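Local atomic coordinates of tannase (Lactobacillus plantarum, PDB entry 4J0G), a protein that probably hydrolyses the galloyl ester bonds of tannins to release gallic acid. Residues Tyr204-Asn209 with Trp412-Gly417; Arg157-Gly162 with Ile198-Ala203. One frame throughout, in Å; residues are numbered along the deposited sequence.

In the fold
Both interactions are built on strand 200-204, which sits in the main sheet between strands 158-161 and 411-415, all three parallel. Interaction 2 runs along the first pair and buries 557 Å² with a row of backbone bonds, mostly apolar side chains and a partly exposed arginine-phenylalanine stack at one end. Interaction 1 is fully buried, about 6 Å between its centre and that of the chain against about 10 Å for interaction 2. It lies where strands give way to loops, buries 289 Å², and is richer in charge and in metal chemistry. Arg413 probably joins the two by backbone bonds, its N 2.7 Å from Val201 O and its O 2.9 Å from Ala203 N.

Interaction 1 (Tyr204-Asn209 with Trp412-Gly417); sequences YCPIHN and WRIRHG. With HG (mercury (II) ion), chain D.
Tyr204 lays its ring obliquely against the start of the Arg415 side chain, CD1 standing 3.7 Å from CB. At the far end of the ring, Tyr204 OH meets the edge of the Arg413 guanidinium near its plane, 3.5 Å from NH1. Asp457 links the two, hydrogen-bonded to the hydroxyl and salt-bridged to Arg413. A phenylalanine here would probably cost Asp457 its hydroxyl partner and leave the ring less firmly placed beside Arg413.

The Arg415 chain bends about CB-CG (chi2 -67°), which carries its guanidinium back over that of Arg413, CZ of Arg415 lying 3.4 Å above the plane. Its NH1 returns to Ile414 O at 2.9 Å, and its NH2 forms a salt bridge with Asp443; Asp443 and Asp457 would help offset the like charges.

Tyr204 pairs with Arg415 in a parallel bridge at the strand ends, to which belongs one short backbone bond, Cys205 N to Arg415 O at 2.6 Å, with an N-H...O angle of 164°. Beyond the bridge, Cys205 SG approaches the edge of the His416 ring, 3.7 Å from CD2. His416 NE2 is hydrogen-bonded to Asp422, a 3,4-dihydroxybenzoate ligand-binding residue. The mercury ion on Cys205 SG, at 2.6 Å and also bound by two waters, suggests that this sulfur can be reached by a small, soft metal ion, close to the ligand pocket.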
loop_
_atom_site.group_PDB
_atom_site.type_symbol
_atom_site.label_atom_id
_atom_site.label_comp_id
_atom_site.label_asym_id
_atom_site.label_seq_id
_atom_site.Cartn_x
_atom_site.Cartn_y
_atom_site.Cartn_z
ATOM N N TYR A 204 0.572 -0.003 -4.791
ATOM C CA TYR A 204 1.837 -0.557 -5.257
ATOM C C TYR A 204 2.531 -1.339 -4.156
ATOM O O TYR A 204 2.697 -0.833 -3.044
ATOM C CB TYR A 204 2.741 0.549 -5.785
ATOM C CG TYR A 204 2.180 1.225 -7.013
ATOM C CD1 TYR A 204 2.446 0.726 -8.286
ATOM C CD2 TYR A 204 1.370 2.351 -6.904
ATOM C CE1 TYR A 204 1.925 1.335 -9.413
ATOM C CE2 TYR A 204 0.850 2.964 -8.021
ATOM C CZ TYR A 204 1.128 2.453 -9.272
ATOM O OH TYR A 204 0.610 3.066 -10.387
ATOM N N CYS A 205 2.944 -2.561 -4.471
ATOM C CA CYS A 205 3.635 -3.423 -3.519
ATOM C C CYS A 205 3.150 -3.225 -2.085
ATOM O O CYS A 205 3.944 -2.877 -1.211
ATOM C CB CYS A 205 5.133 -3.131 -3.555
ATOM S SG CYS A 205 5.791 -2.696 -5.168
ATOM N N PRO A 206 1.850 -3.429 -1.832
ATOM C CA PRO A 206 1.387 -3.168 -0.463
ATOM C C PRO A 206 2.044 -4.094 0.565
ATOM O O PRO A 206 1.902 -5.314 0.459
ATOM C CB PRO A 206 -0.124 -3.443 -0.550
ATOM C CG PRO A 206 -0.275 -4.347 -1.742
ATOM C CD PRO A 206 0.766 -3.896 -2.714
ATOM N N ILE A 207 2.726 -3.535 1.563
ATOM C CA ILE A 207 3.326 -4.375 2.587
ATOM C C ILE A 207 2.288 -4.535 3.691
ATOM O O ILE A 207 2.216 -3.730 4.620
ATOM C CB ILE A 207 4.623 -3.751 3.137
ATOM C CG1 ILE A 207 5.639 -3.533 2.007
ATOM C CG2 ILE A 207 5.196 -4.594 4.271
ATOM C CD1 ILE A 207 6.059 -4.805 1.270
ATOM N N HIS A 208 1.489 -5.587 3.577
ATOM C CA HIS A 208 0.341 -5.807 4.443
ATOM C C HIS A 208 0.304 -7.277 4.825
ATOM O O HIS A 208 1.200 -8.038 4.463
ATOM C CB HIS A 208 -0.954 -5.430 3.736
ATOM C CG HIS A 208 -1.400 -6.442 2.728
ATOM N ND1 HIS A 208 -0.753 -6.632 1.526
ATOM C CD2 HIS A 208 -2.429 -7.321 2.744
ATOM C CE1 HIS A 208 -1.366 -7.584 0.845
ATOM N NE2 HIS A 208 -2.385 -8.018 1.562
ATOM N N ASN A 209 -0.717 -7.672 5.578
ATOM C CA ASN A 209 -0.808 -9.048 6.035
ATOM C C ASN A 209 0.444 -9.414 6.807
ATOM O O ASN A 209 1.050 -10.468 6.587
ATOM C CB ASN A 209 -1.035 -9.997 4.857
ATOM C CG ASN A 209 -1.545 -11.355 5.293
ATOM O OD1 ASN A 209 -1.913 -11.546 6.451
ATOM N ND2 ASN A 209 -1.576 -12.305 4.368
ATOM N N TRP A 412 -10.349 -1.897 -7.384
ATOM C CA TRP A 412 -8.987 -2.076 -6.910
ATOM C C TRP A 412 -8.000 -2.224 -8.055
ATOM O O TRP A 412 -8.265 -2.928 -9.031
ATOM C CB TRP A 412 -8.885 -3.298 -5.987
ATOM C CG TRP A 412 -9.682 -3.190 -4.735
ATOM C CD1 TRP A 412 -11.043 -3.195 -4.617
ATOM C CD2 TRP A 412 -9.165 -3.039 -3.408
ATOM N NE1 TRP A 412 -11.403 -3.062 -3.295
ATOM C CE2 TRP A 412 -10.268 -2.963 -2.535
ATOM C CE3 TRP A 412 -7.874 -2.962 -2.876
ATOM C CZ2 TRP A 412 -10.119 -2.816 -1.161
ATOM C CZ3 TRP A 412 -7.730 -2.815 -1.516
ATOM C CH2 TRP A 412 -8.845 -2.743 -0.671
ATOM N N ARG A 413 -6.866 -1.546 -7.933
ATOM C CA ARG A 413 -5.757 -1.733 -8.858
ATOM C C ARG A 413 -4.466 -1.975 -8.087
ATOM O O ARG A 413 -3.994 -1.105 -7.360
ATOM C CB ARG A 413 -5.616 -0.554 -9.821
ATOM C CG ARG A 413 -4.522 -0.758 -10.862
ATOM C CD ARG A 413 -4.426 0.423 -11.808
ATOM N NE ARG A 413 -3.565 0.141 -12.951
ATOM C CZ ARG A 413 -2.250 0.347 -12.979
ATOM N NH1 ARG A 413 -1.622 0.851 -11.925
ATOM N NH2 ARG A 413 -1.562 0.056 -14.076
ATOM N N ILE A 414 -3.910 -3.169 -8.218
ATOM C CA ILE A 414 -2.749 -3.522 -7.425
ATOM C C ILE A 414 -1.587 -3.883 -8.342
ATOM O O ILE A 414 -1.766 -4.606 -9.321
ATOM C CB ILE A 414 -3.090 -4.714 -6.505
ATOM C CG1 ILE A 414 -4.245 -4.343 -5.572
ATOM C CG2 ILE A 414 -1.865 -5.173 -5.743
ATOM C CD1 ILE A 414 -4.726 -5.475 -4.695
ATOM N N ARG A 415 -0.397 -3.393 -8.013
ATOM C CA ARG A 415 0.797 -3.724 -8.779
ATOM C C ARG A 415 1.912 -4.114 -7.824
ATOM O O ARG A 415 2.082 -3.509 -6.765
ATOM C CB ARG A 415 1.218 -2.543 -9.646
ATOM C CG ARG A 415 0.260 -2.233 -10.787
ATOM C CD ARG A 415 0.271 -3.366 -11.810
ATOM N NE ARG A 415 -0.557 -3.086 -12.984
ATOM C CZ ARG A 415 -1.865 -3.314 -13.068
ATOM N NH1 ARG A 415 -2.521 -3.835 -12.041
ATOM N NH2 ARG A 415 -2.516 -3.029 -14.188
ATOM N N HIS A 416 2.674 -5.130 -8.208
ATOM C CA HIS A 416 3.875 -5.512 -7.480
ATOM C C HIS A 416 4.918 -5.945 -8.516
ATOM O O HIS A 416 4.647 -6.834 -9.314
ATOM C CB HIS A 416 3.523 -6.626 -6.489
ATOM C CG HIS A 416 4.665 -7.072 -5.633
ATOM N ND1 HIS A 416 4.840 -8.383 -5.249
ATOM C CD2 HIS A 416 5.653 -6.368 -5.032
ATOM C CE1 HIS A 416 5.908 -8.473 -4.476
ATOM N NE2 HIS A 416 6.419 -7.263 -4.328
ATOM N N GLY A 417 6.085 -5.313 -8.545
ATOM C CA GLY A 417 7.049 -5.594 -9.602
ATOM C C GLY A 417 7.502 -7.046 -9.592
ATOM O O GLY A 417 7.651 -7.645 -8.527
HETATM HG HG HG D . 8.207 -3.111 -4.423
HETATM O O HOH W 1 10.833 -4.103 -3.810
HETATM O O HOH W 2 7.269 -2.295 -2.148
#

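Interaction 2 (Arg157-Gly162 with Ile198-Ala203); sequences RIITNG and IFAVSA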
loop_
_atom_site.group_PDB
_atom_site.type_symbol
_atom_site.label_atom_id
_atom_site.label_comp_id
_atom_site.label_asym_id
_atom_site.label_seq_id
_atom_site.Cartn_x
_atom_site.Cartn_y
_atom_site.Cartn_z
ATOM N N ARG A 157 -15.669 10.271 -5.170
ATOM C CA ARG A 157 -14.701 9.750 -6.131
ATOM C C ARG A 157 -13.264 9.779 -5.621
ATOM O O ARG A 157 -12.327 10.072 -6.365
ATOM C CB ARG A 157 -14.854 10.416 -7.494
ATOM C CG ARG A 157 -16.198 10.100 -8.132
ATOM C CD ARG A 157 -16.353 8.633 -8.471
ATOM N NE ARG A 157 -17.650 8.348 -9.080
ATOM C CZ ARG A 157 -18.714 7.899 -8.406
ATOM N NH1 ARG A 157 -18.635 7.700 -7.102
ATOM N NH2 ARG A 157 -19.858 7.668 -9.045
ATOM N N ILE A 158 -13.091 9.491 -4.330
ATOM C CA ILE A 158 -11.763 9.459 -3.745
ATOM C C ILE A 158 -11.052 8.144 -4.053
ATOM O O ILE A 158 -11.583 7.050 -3.865
ATOM C CB ILE A 158 -11.845 9.640 -2.222
ATOM C CG1 ILE A 158 -12.341 11.049 -1.879
ATOM C CG2 ILE A 158 -10.503 9.333 -1.571
ATOM C CD1 ILE A 158 -12.651 11.242 -0.411
ATOM N N ILE A 159 -9.837 8.296 -4.570
ATOM C CA ILE A 159 -8.959 7.196 -4.924
ATOM C C ILE A 159 -7.631 7.384 -4.213
ATOM O O ILE A 159 -6.926 8.371 -4.454
ATOM C CB ILE A 159 -8.706 7.170 -6.445
ATOM C CG1 ILE A 159 -10.032 7.108 -7.209
ATOM C CG2 ILE A 159 -7.811 6.000 -6.817
ATOM C CD1 ILE A 159 -10.142 8.125 -8.320
ATOM N N THR A 160 -7.307 6.470 -3.302
ATOM C CA THR A 160 -6.041 6.528 -2.576
ATOM C C THR A 160 -4.917 5.918 -3.402
ATOM O O THR A 160 -5.164 5.071 -4.258
ATOM C CB THR A 160 -6.129 5.856 -1.189
ATOM O OG1 THR A 160 -6.746 4.567 -1.313
ATOM C CG2 THR A 160 -6.940 6.722 -0.238
ATOM N N ASN A 161 -3.687 6.344 -3.143
ATOM C CA ASN A 161 -2.521 5.780 -3.820
ATOM C C ASN A 161 -1.325 5.734 -2.888
ATOM O O ASN A 161 -1.133 6.634 -2.072
ATOM C CB ASN A 161 -2.180 6.625 -5.056
ATOM C CG ASN A 161 -1.072 6.016 -5.898
ATOM O OD1 ASN A 161 -1.086 4.823 -6.192
ATOM N ND2 ASN A 161 -0.101 6.835 -6.281
ATOM N N GLY A 162 -0.520 4.688 -3.013
ATOM C CA GLY A 162 0.665 4.547 -2.188
ATOM C C GLY A 162 1.553 3.389 -2.602
ATOM O O GLY A 162 1.133 2.501 -3.351
ATOM N N ILE A 198 -14.174 4.956 0.708
ATOM C CA ILE A 198 -13.717 5.561 -0.537
ATOM C C ILE A 198 -14.178 4.811 -1.788
ATOM O O ILE A 198 -14.760 3.730 -1.708
ATOM C CB ILE A 198 -12.186 5.702 -0.567
ATOM C CG1 ILE A 198 -11.518 4.328 -0.460
ATOM C CG2 ILE A 198 -11.720 6.635 0.542
ATOM C CD1 ILE A 198 -10.014 4.365 -0.633
ATOM N N PHE A 199 -13.896 5.414 -2.939
ATOM C CA PHE A 199 -14.352 4.948 -4.246
ATOM C C PHE A 199 -13.494 3.868 -4.912
ATOM O O PHE A 199 -14.020 2.900 -5.466
ATOM C CB PHE A 199 -14.479 6.153 -5.175
ATOM C CG PHE A 199 -14.838 5.800 -6.586
ATOM C CD1 PHE A 199 -16.072 5.260 -6.906
ATOM C CD2 PHE A 199 -13.926 6.036 -7.601
ATOM C CE1 PHE A 199 -16.380 4.948 -8.216
ATOM C CE2 PHE A 199 -14.225 5.734 -8.908
ATOM C CZ PHE A 199 -15.453 5.187 -9.222
ATOM N N ALA A 200 -12.178 4.036 -4.864
ATOM C CA ALA A 200 -11.279 3.123 -5.551
ATOM C C ALA A 200 -9.924 3.075 -4.867
ATOM O O ALA A 200 -9.520 4.026 -4.195
ATOM C CB ALA A 200 -11.126 3.516 -7.009
ATOM N N VAL A 201 -9.217 1.969 -5.063
ATOM C CA VAL A 201 -7.908 1.781 -4.460
ATOM C C VAL A 201 -6.832 1.571 -5.506
ATOM O O VAL A 201 -6.964 0.727 -6.397
ATOM C CB VAL A 201 -7.890 0.585 -3.486
ATOM C CG1 VAL A 201 -6.457 0.257 -3.074
ATOM C CG2 VAL A 201 -8.757 0.883 -2.269
ATOM N N SER A 202 -5.763 2.349 -5.391
ATOM C CA SER A 202 -4.534 2.070 -6.110
ATOM C C SER A 202 -3.479 1.680 -5.095
ATOM O O SER A 202 -3.250 2.405 -4.128
ATOM C CB SER A 202 -4.090 3.322 -6.865
ATOM O OG SER A 202 -2.797 3.152 -7.406
ATOM N N ALA A 203 -2.845 0.529 -5.302
ATOM C CA ALA A 203 -1.802 0.092 -4.384
ATOM C C ALA A 203 -0.606 -0.544 -5.085
ATOM O O ALA A 203 -0.748 -1.498 -5.854
ATOM C CB ALA A 203 -2.389 -0.874 -3.356
#
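Arg157 lies flat across Phe199, with its CD over the ring centre, 3.4 Å from the centroid and only 3° off the normal. From there the chain carries the guanidinium out toward the rim; its plane is turned 18° from the ring and CZ stays 4.3 Å from the centroid, an off-centre cation-pi contact added to the CH-pi contact. The bend about CB-CG (chi2 -65°) brings the polar end round to the ring. Ile159 approaches the same ring at its edge, CG1 near CD2, the two side chains running side by side, and CG1 also touches Ala200 CB. Helix 458-469 covers this side through contacts with Ile159 and Phe199.

Toward helix 132-146, Ile158 and Ile198 cross at about a right angle, their CG2 methyls 3.6 Å apart. Between these layers the backbones run nearly parallel. Ile158 O accepts two successive amides, Phe199 N and Ala200 N, while Ser202 N gives to Thr160 O; Thr160 N to Ala200 O is a weak bond at 3.4 Å. The strands are neighbours in the central sheet and are connected through helices 165-175 and 183-189, a beta-alpha-beta arrangement. Gly162 follows Asn161 and begins a GxSxG pattern, consistent with the nucleophile elbow of an alpha/beta-hydrolase.

Further along, Ile198 CD1 packs against Thr160 OG1 at 3.3 Å, the side chains crossing at about a right angle; the hydroxyl is hydrogen-bonded to Ser170. Asn161 and Ser202 both swing their polar groups anti to the backbone N, letting Ser202 OG donate to Asn161 OD1 at 2.7 Å, from a position tilted out of the carbonyl plane. The ND2 of Asn161 is hydrogen-bonded in turn to Asp455.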